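Long-range contact in GTP cyclohydrolase 1 type 2 homolog (Staphylococcus aureus subsp. aureus, PDB 3LNL), which is of unknown function but belongs to the GTP cyclohydrolase I type 2/NIF3 family, binds a dinuclear zinc centre and forms a toroid-shaped homohexamer: residues S263-P268 with S332-K337. The protein carries 2 engineered substitutions. Sequence-based numbering, arbitrary orientation.
With ZN (zinc ion), chain F; ZN (zinc ion), chain G.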
loop_
_atom_site.group_PDB
_atom_site.type_symbol
_atom_site.label_atom_id
_atom_site.label_comp_id
_atom_site.label_asym_id
_atom_site.label_seq_id
_atom_site.Cartn_x
_atom_site.Cartn_y
_atom_site.Cartn_z
ATOM N N SER B 263 12.441 43.478 4.717
ATOM C CA SER B 263 13.467 44.286 5.321
ATOM C C SER B 263 14.043 43.678 6.614
ATOM O O SER B 263 15.268 43.555 6.786
ATOM C CB SER B 263 12.890 45.711 5.542
ATOM O OG SER B 263 13.794 46.491 6.223
ATOM N N LYS B 264 13.177 43.216 7.495
ATOM C CA LYS B 264 13.620 42.701 8.790
ATOM C C LYS B 264 14.467 41.433 8.655
ATOM O O LYS B 264 15.410 41.245 9.412
ATOM C CB LYS B 264 12.431 42.407 9.706
ATOM C CG LYS B 264 11.856 43.666 10.317
ATOM C CD LYS B 264 10.633 43.458 11.200
ATOM C CE LYS B 264 10.231 44.838 11.804
ATOM N NZ LYS B 264 8.788 44.827 12.128
ATOM N N LEU B 265 14.114 40.566 7.710
ATOM C CA LEU B 265 14.873 39.357 7.475
ATOM C C LEU B 265 15.953 39.474 6.371
ATOM O O LEU B 265 16.575 38.456 6.028
ATOM C CB LEU B 265 13.920 38.190 7.131
ATOM C CG LEU B 265 13.104 37.625 8.306
ATOM C CD1 LEU B 265 11.827 36.928 7.829
ATOM C CD2 LEU B 265 13.941 36.641 9.064
ATOM N N ASN B 266 16.119 40.666 5.806
ATOM C CA ASN B 266 17.079 40.965 4.739
ATOM C C ASN B 266 16.945 40.004 3.545
ATOM O O ASN B 266 17.914 39.388 3.078
ATOM C CB ASN B 266 18.496 40.891 5.320
ATOM C CG ASN B 266 19.508 41.579 4.456
ATOM O OD1 ASN B 266 19.212 42.563 3.789
ATOM N ND2 ASN B 266 20.743 41.069 4.476
ATOM N N ILE B 267 15.728 39.890 3.049
ATOM C CA ILE B 267 15.440 38.975 1.998
ATOM C C ILE B 267 15.585 39.718 0.690
ATOM O O ILE B 267 15.049 40.856 0.565
ATOM C CB ILE B 267 14.001 38.401 2.153
ATOM C CG1 ILE B 267 13.738 37.972 3.594
ATOM C CG2 ILE B 267 13.786 37.206 1.182
ATOM C CD1 ILE B 267 12.230 37.517 3.800
ATOM N N PRO B 268 16.268 39.112 -0.306
ATOM C CA PRO B 268 16.466 39.810 -1.582
ATOM C C PRO B 268 15.191 40.022 -2.382
ATOM O O PRO B 268 15.048 41.021 -3.063
ATOM C CB PRO B 268 17.445 38.886 -2.357
ATOM C CG PRO B 268 18.195 38.166 -1.286
ATOM C CD PRO B 268 17.148 37.926 -0.195
ATOM N N SER B 332 14.906 31.659 4.610
ATOM C CA SER B 332 14.654 32.410 5.811
ATOM C C SER B 332 14.697 31.605 7.110
ATOM O O SER B 332 14.821 32.202 8.162
ATOM C CB SER B 332 13.394 33.231 5.730
ATOM O OG SER B 332 13.533 34.282 4.791
ATOM N N GLU B 333 14.708 30.281 7.042
ATOM C CA GLU B 333 15.090 29.490 8.223
ATOM C C GLU B 333 16.497 29.789 8.767
ATOM O O GLU B 333 16.828 29.371 9.877
ATOM C CB GLU B 333 14.952 28.006 7.932
ATOM C CG GLU B 333 13.544 27.552 7.729
ATOM C CD GLU B 333 13.446 26.080 7.776
ATOM O OE1 GLU B 333 13.005 25.568 8.828
ATOM O OE2 GLU B 333 13.891 25.430 6.811
ATOM N N TYR B 334 17.311 30.548 8.019
ATOM C CA TYR B 334 18.675 30.886 8.497
ATOM C C TYR B 334 18.679 31.630 9.807
ATOM O O TYR B 334 19.708 31.679 10.470
ATOM C CB TYR B 334 19.473 31.727 7.462
ATOM C CG TYR B 334 19.081 33.183 7.508
ATOM C CD1 TYR B 334 19.725 34.036 8.367
ATOM C CD2 TYR B 334 18.023 33.696 6.727
ATOM C CE1 TYR B 334 19.367 35.379 8.482
ATOM C CE2 TYR B 334 17.674 35.082 6.797
ATOM C CZ TYR B 334 18.349 35.903 7.683
ATOM O OH TYR B 334 18.026 37.226 7.842
ATOM N N VAL B 335 17.534 32.192 10.211
ATOM C CA VAL B 335 17.435 32.849 11.506
ATOM C C VAL B 335 17.764 31.900 12.636
ATOM O O VAL B 335 18.048 32.348 13.732
ATOM C CB VAL B 335 15.998 33.504 11.787
ATOM C CG1 VAL B 335 15.699 34.595 10.740
ATOM C CG2 VAL B 335 14.889 32.437 11.806
ATOM N N MET B 336 17.694 30.588 12.432
ATOM C CA MET B 336 17.968 29.695 13.572
ATOM C C MET B 336 19.457 29.628 13.946
ATOM O O MET B 336 19.804 29.066 14.975
ATOM C CB MET B 336 17.355 28.294 13.427
ATOM C CG MET B 336 17.721 27.454 12.239
ATOM S SD MET B 336 19.478 27.105 11.939
ATOM C CE MET B 336 19.839 26.085 13.404
ATOM N N LYS B 337 20.356 30.172 13.128
ATOM C CA LYS B 337 21.768 30.091 13.476
ATOM C C LYS B 337 22.012 30.973 14.699
ATOM O O LYS B 337 22.494 30.519 15.725
ATOM C CB LYS B 337 22.659 30.532 12.291
ATOM C CG LYS B 337 22.529 29.647 11.035
ATOM C CD LYS B 337 23.499 29.988 9.945
ATOM C CE LYS B 337 23.275 31.459 9.445
ATOM N NZ LYS B 337 24.178 31.661 8.308
HETATM ZN ZN ZN F . 13.855 23.491 6.076
HETATM ZN ZN ZN G . 12.636 23.718 9.378
HETATM O O HOH W 1 13.885 21.504 5.037
HETATM O O HOH W 2 11.659 23.232 5.821
HETATM O O HOH W 3 13.326 22.431 7.886
HETATM O O HOH W 4 10.950 23.623 7.980
#
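Y334 OH donates a hydrogen bond to the carbonyl oxygen of L265, with 2.6 Å between Y334 OH and L265 O. The phenol comes from above the carbonyl plane, 51° out of it, and the acceptor lies at the ring edge, close to the ring plane. With chi1 at 80°, Y334 CG sits between its own backbone N and carbonyl carbon, which turns the ring away from E333 and out to the other segment. The acceptor belongs to a helix end: N266, with positive phi, closes a Schellman motif there, and its N bonds back to S263 O.

Van der Waals contacts lie beside this bond. L265 CB is directed toward 332-337, and L265 CD1 lies loosely near S332 OG, 4.4 Å away. The L265 and V335 side chains cross at about a right angle. The I267 CD1 methyl lies against S332 OG at 3.6 Å; that buried hydroxyl is hydrogen-bonded to I328 O. V335 CG1 also lies off one face of the Y334 ring, toward its rim.

On the metal side, E333 points away from 263-268 and bridges the two zinc ions, OE1 and OE2 taking one each; H68 and D106 complete the protein ligands of one ion, H69 and H330 those of the other.

The contact thus joins the end of helix 254-264 to the 3-10 turn leading into helix 336-350, while helix 112-119 packs against L265, E333 and V335.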